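Local coordinates for protein TCR alpha chain (Gallus gallus, PDB 6LIR) that forms the alpha subunit of the chicken alpha-beta T-cell receptor, whose paired variable domains probably recognise peptide antigens presented by MHC molecules, at residues C20-S24 with I25-S29; V45-K49 with G50-V54. All coordinates share one frame; numbering follows the deposited sequence.

Contact 1 of 2, residues C20-S24 with I25-S29; sequences CSHPS and IQAYS
His22 and Ile25 close a type I beta turn in which the N-H of Ile25 bonds back to the carbonyl of His22, N to O 3.0 Å, the donor standing above the carbonyl plane instead of lying in it. The turn carries the chain out of strand 16-21 of the immunoglobulin V domain and into the loop before strand 29-35, the position of CDR1. Pro23 and Ser24 fill its corners; the proline ring fixes the backbone torsion that the first corner needs. The imidazole of His22 adds a second bond in the reverse direction: its ND1 donates to Ile25 O at 2.9 Å, with an N-H...O angle of 156°. The oxygen lies almost in the ring plane, so the imidazole meets it edge-on. With chi1 at 40°, CG sits between the backbone N and carbonyl carbon, and this swings the ring over toward the residues that follow the turn. Histidine suits the place because one flat side chain offers both an N-H and carbon surface, and beyond the turn it also packs on Ile30 and Val89. A leucine in its place would probably leave Ile25 O without its side-chain donor, so that this peptide group could turn more freely. Ser24 OG, on the exposed corner, bonds to Gln1 NE2, while Ile25 packs its hydrocarbon on Gln1 and Val89. Small Ala27 fits beside the imidazole, its CB 3.8 Å from His22 CE1 and approaching the ring obliquely.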
loop_
_atom_site.group_PDB
_atom_site.type_symbol
_atom_site.label_atom_id
_atom_site.label_comp_id
_atom_site.label_asym_id
_atom_site.label_seq_id
_atom_site.Cartn_x
_atom_site.Cartn_y
_atom_site.Cartn_z
ATOM N N CYS A 20 -0.268 21.275 6.759
ATOM C CA CYS A 20 -0.925 20.692 7.921
ATOM C C CYS A 20 -1.420 21.851 8.770
ATOM O O CYS A 20 -0.626 22.707 9.166
ATOM C CB CYS A 20 0.025 19.789 8.715
ATOM S SG CYS A 20 -0.645 19.148 10.271
ATOM N N SER A 21 -2.729 21.897 9.007
ATOM C CA SER A 21 -3.384 23.009 9.679
ATOM C C SER A 21 -4.129 22.497 10.905
ATOM O O SER A 21 -4.923 21.556 10.805
ATOM C CB SER A 21 -4.345 23.716 8.719
ATOM O OG SER A 21 -5.238 24.562 9.417
ATOM N N HIS A 22 -3.858 23.105 12.062
ATOM C CA HIS A 22 -4.523 22.757 13.321
ATOM C C HIS A 22 -4.791 24.031 14.109
ATOM O O HIS A 22 -4.118 24.321 15.105
ATOM C CB HIS A 22 -3.680 21.768 14.128
ATOM C CG HIS A 22 -2.209 22.053 14.096
ATOM N ND1 HIS A 22 -1.561 22.753 15.092
ATOM C CD2 HIS A 22 -1.259 21.723 13.190
ATOM C CE1 HIS A 22 -0.277 22.847 14.799
ATOM N NE2 HIS A 22 -0.067 22.229 13.649
ATOM N N PRO A 23 -5.788 24.816 13.691
ATOM C CA PRO A 23 -6.036 26.114 14.346
ATOM C C PRO A 23 -6.330 26.003 15.831
ATOM O O PRO A 23 -5.999 26.921 16.590
ATOM C CB PRO A 23 -7.234 26.681 13.570
ATOM C CG PRO A 23 -7.241 25.949 12.275
ATOM C CD PRO A 23 -6.729 24.572 12.582
ATOM N N SER A 24 -6.936 24.908 16.274
ATOM C CA SER A 24 -7.325 24.749 17.666
ATOM C C SER A 24 -6.210 24.186 18.536
ATOM O O SER A 24 -6.428 23.974 19.732
ATOM C CB SER A 24 -8.551 23.837 17.758
ATOM O OG SER A 24 -8.152 22.482 17.889
ATOM N N ILE A 25 -5.032 23.926 17.977
ATOM C CA ILE A 25 -3.928 23.346 18.733
ATOM C C ILE A 25 -2.696 24.205 18.504
ATOM O O ILE A 25 -2.268 24.392 17.357
ATOM C CB ILE A 25 -3.647 21.886 18.335
ATOM C CG1 ILE A 25 -4.914 21.038 18.474
ATOM C CG2 ILE A 25 -2.519 21.312 19.187
ATOM C CD1 ILE A 25 -4.709 19.571 18.139
ATOM N N GLN A 26 -2.115 24.706 19.590
ATOM C CA GLN A 26 -0.874 25.471 19.535
ATOM C C GLN A 26 0.223 24.480 19.893
ATOM O O GLN A 26 0.443 24.168 21.067
ATOM C CB GLN A 26 -0.910 26.663 20.485
ATOM C CG GLN A 26 0.304 27.569 20.385
ATOM C CD GLN A 26 -0.000 29.000 20.781
ATOM O OE1 GLN A 26 -0.339 29.279 21.933
ATOM N NE2 GLN A 26 0.116 29.918 19.820
ATOM N N ALA A 27 0.881 23.961 18.858
ATOM C CA ALA A 27 1.736 22.791 18.999
ATOM C C ALA A 27 2.892 23.041 19.956
ATOM O O ALA A 27 3.580 24.062 19.869
ATOM C CB ALA A 27 2.268 22.366 17.631
ATOM N N TYR A 28 3.110 22.091 20.864
ATOM C CA TYR A 28 4.365 22.047 21.602
ATOM C C TYR A 28 5.461 21.442 20.738
ATOM O O TYR A 28 6.612 21.892 20.773
ATOM C CB TYR A 28 4.203 21.246 22.895
ATOM C CG TYR A 28 5.505 21.024 23.636
ATOM C CD1 TYR A 28 6.002 21.982 24.511
ATOM C CD2 TYR A 28 6.244 19.858 23.453
ATOM C CE1 TYR A 28 7.195 21.787 25.186
ATOM C CE2 TYR A 28 7.437 19.654 24.123
ATOM C CZ TYR A 28 7.908 20.620 24.988
ATOM O OH TYR A 28 9.094 20.419 25.656
ATOM N N SER A 29 5.116 20.425 19.958
ATOM C CA SER A 29 6.053 19.799 19.043
ATOM C C SER A 29 5.266 19.252 17.864
ATOM O O SER A 29 4.087 18.908 17.988
ATOM C CB SER A 29 6.852 18.679 19.720
ATOM O OG SER A 29 6.029 17.557 19.980
#

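Contact 2 of 2, residues V45-K49 with G50-V54; sequences VSAVK and GSKEV
Lys52 reaches across from one beta strand to the backbone of another in this local contact, where the chain passes from strand 42-47 to strand 51-54 at the edge of the immunoglobulin V domain. These are the C' and C'' strands of the V fold, joined by the loop that corresponds to CDR2. The strands run nearly antiparallel, at 166°, but their axes come no closer than 7.8 Å, and each belongs to a different sheet: the backbones of Val45 and Ala47 hydrogen-bond to strand 29-35, those of Gly50 and Lys52 to strand 59-63. Side chains span the gap. Gly50 makes the bend with a positive phi of 59°, which glycine adopts easily. On the buried side, CG1 of Val45 meets CG2 of Val54 at 3.9 Å, the two branched side chains crossing at about a right angle, and Leu61 packs against Val45 and Ala47. Lysine suits its strand because it is long and apolar up to its end: its CD lies 3.9 Å from Val45 CG2 as the two side chains slide past each other. CG anti to the backbone N (chi1 -169°) and an extended chain beyond it carry the ammonium to strand 42-47. Ser46 OG turns to Asn96 of the TCR beta chain. Lys52 NZ donates to Ser46 O at 2.9 Å and also to a water, 2.7 Å away, which accepts a bond from Ser46 N at 3.0 Å.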
loop_
_atom_site.group_PDB
_atom_site.type_symbol
_atom_site.label_atom_id
_atom_site.label_comp_id
_atom_site.label_asym_id
_atom_site.label_seq_id
_atom_site.Cartn_x
_atom_site.Cartn_y
_atom_site.Cartn_z
ATOM N N VAL A 45 10.730 13.589 10.562
ATOM C CA VAL A 45 11.362 14.742 11.191
ATOM C C VAL A 45 10.471 15.221 12.329
ATOM O O VAL A 45 9.259 14.993 12.332
ATOM C CB VAL A 45 11.615 15.859 10.142
ATOM C CG1 VAL A 45 10.299 16.422 9.631
ATOM C CG2 VAL A 45 12.509 16.960 10.702
ATOM N N SER A 46 11.071 15.916 13.289
ATOM C CA SER A 46 10.342 16.523 14.391
ATOM C C SER A 46 10.948 17.883 14.697
ATOM O O SER A 46 12.171 18.042 14.665
ATOM C CB SER A 46 10.382 15.650 15.647
ATOM O OG SER A 46 10.053 16.419 16.787
ATOM N N ALA A 47 10.091 18.854 15.008
ATOM C CA ALA A 47 10.555 20.191 15.349
ATOM C C ALA A 47 9.597 20.829 16.343
ATOM O O ALA A 47 8.427 20.454 16.444
ATOM C CB ALA A 47 10.688 21.083 14.110
ATOM N N VAL A 48 10.116 21.807 17.084
ATOM C CA VAL A 48 9.300 22.607 17.981
ATOM C C VAL A 48 9.032 24.007 17.432
ATOM O O VAL A 48 8.014 24.612 17.789
ATOM C CB VAL A 48 9.929 22.685 19.391
ATOM C CG1 VAL A 48 10.138 21.285 19.958
ATOM C CG2 VAL A 48 11.241 23.457 19.360
ATOM N N LYS A 49 9.914 24.542 16.588
ATOM C CA LYS A 49 9.715 25.859 15.995
ATOM C C LYS A 49 10.636 26.005 14.790
ATOM O O LYS A 49 11.520 25.178 14.552
ATOM C CB LYS A 49 9.971 26.975 17.013
ATOM C CG LYS A 49 11.426 27.101 17.438
ATOM C CD LYS A 49 11.634 28.332 18.311
ATOM C CE LYS A 49 13.072 28.822 18.244
ATOM N NZ LYS A 49 13.192 30.225 18.725
ATOM N N GLY A 50 10.426 27.089 14.044
ATOM C CA GLY A 50 11.215 27.469 12.886
ATOM C C GLY A 50 11.218 26.417 11.790
ATOM O O GLY A 50 10.239 25.700 11.564
ATOM N N SER A 51 12.344 26.334 11.085
ATOM C CA SER A 51 12.503 25.423 9.960
ATOM C C SER A 51 13.593 24.407 10.260
ATOM O O SER A 51 14.609 24.736 10.877
ATOM C CB SER A 51 12.828 26.174 8.665
ATOM O OG SER A 51 11.750 27.008 8.280
ATOM N N LYS A 52 13.361 23.163 9.842
ATOM C CA LYS A 52 14.311 22.088 10.094
ATOM C C LYS A 52 14.511 21.258 8.832
ATOM O O LYS A 52 13.545 20.870 8.166
ATOM C CB LYS A 52 13.850 21.193 11.252
ATOM C CG LYS A 52 14.926 20.233 11.733
ATOM C CD LYS A 52 14.465 19.430 12.936
ATOM C CE LYS A 52 15.569 18.527 13.463
ATOM N NZ LYS A 52 15.088 17.682 14.598
ATOM N N GLU A 53 15.771 20.992 8.515
ATOM C CA GLU A 53 16.136 20.150 7.385
ATOM C C GLU A 53 15.711 18.705 7.603
ATOM O O GLU A 53 15.719 18.195 8.719
ATOM C CB GLU A 53 17.641 20.205 7.134
ATOM C CG GLU A 53 18.227 21.598 7.212
ATOM C CD GLU A 53 18.654 22.129 5.854
ATOM O OE1 GLU A 53 19.483 23.063 5.821
ATOM O OE2 GLU A 53 18.157 21.625 4.823
ATOM N N VAL A 54 15.306 18.046 6.525
ATOM C CA VAL A 54 14.858 16.660 6.562
ATOM C C VAL A 54 15.863 15.838 5.790
ATOM O O VAL A 54 16.134 16.134 4.619
ATOM C CB VAL A 54 13.460 16.494 5.932
ATOM C CG1 VAL A 54 12.994 15.049 6.008
ATOM C CG2 VAL A 54 12.467 17.462 6.547
HETATM O O HOH W 1 14.063 15.437 13.530
#

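Overall arrangement
Both contacts lie in the variable domain, and each follows the chain out of one sheet and into the other: contact 1 from strand 16-21 to 29-35, contact 2 from 42-47 to 51-54. Each is buried on one side and exposed at its bend. Contact 1 is a tight turn held by hydrogen bonds between residues three apart, with an aromatic side chain turned inward; contact 2 is more open, joined by valine packing and a long lysine with its water. They meet where Tyr28 O lies 3.7 Å from Val48 CG1. Ser29 and Val48 both pack on Asn96 of the TCR beta chain, so both contacts border the subunit interface.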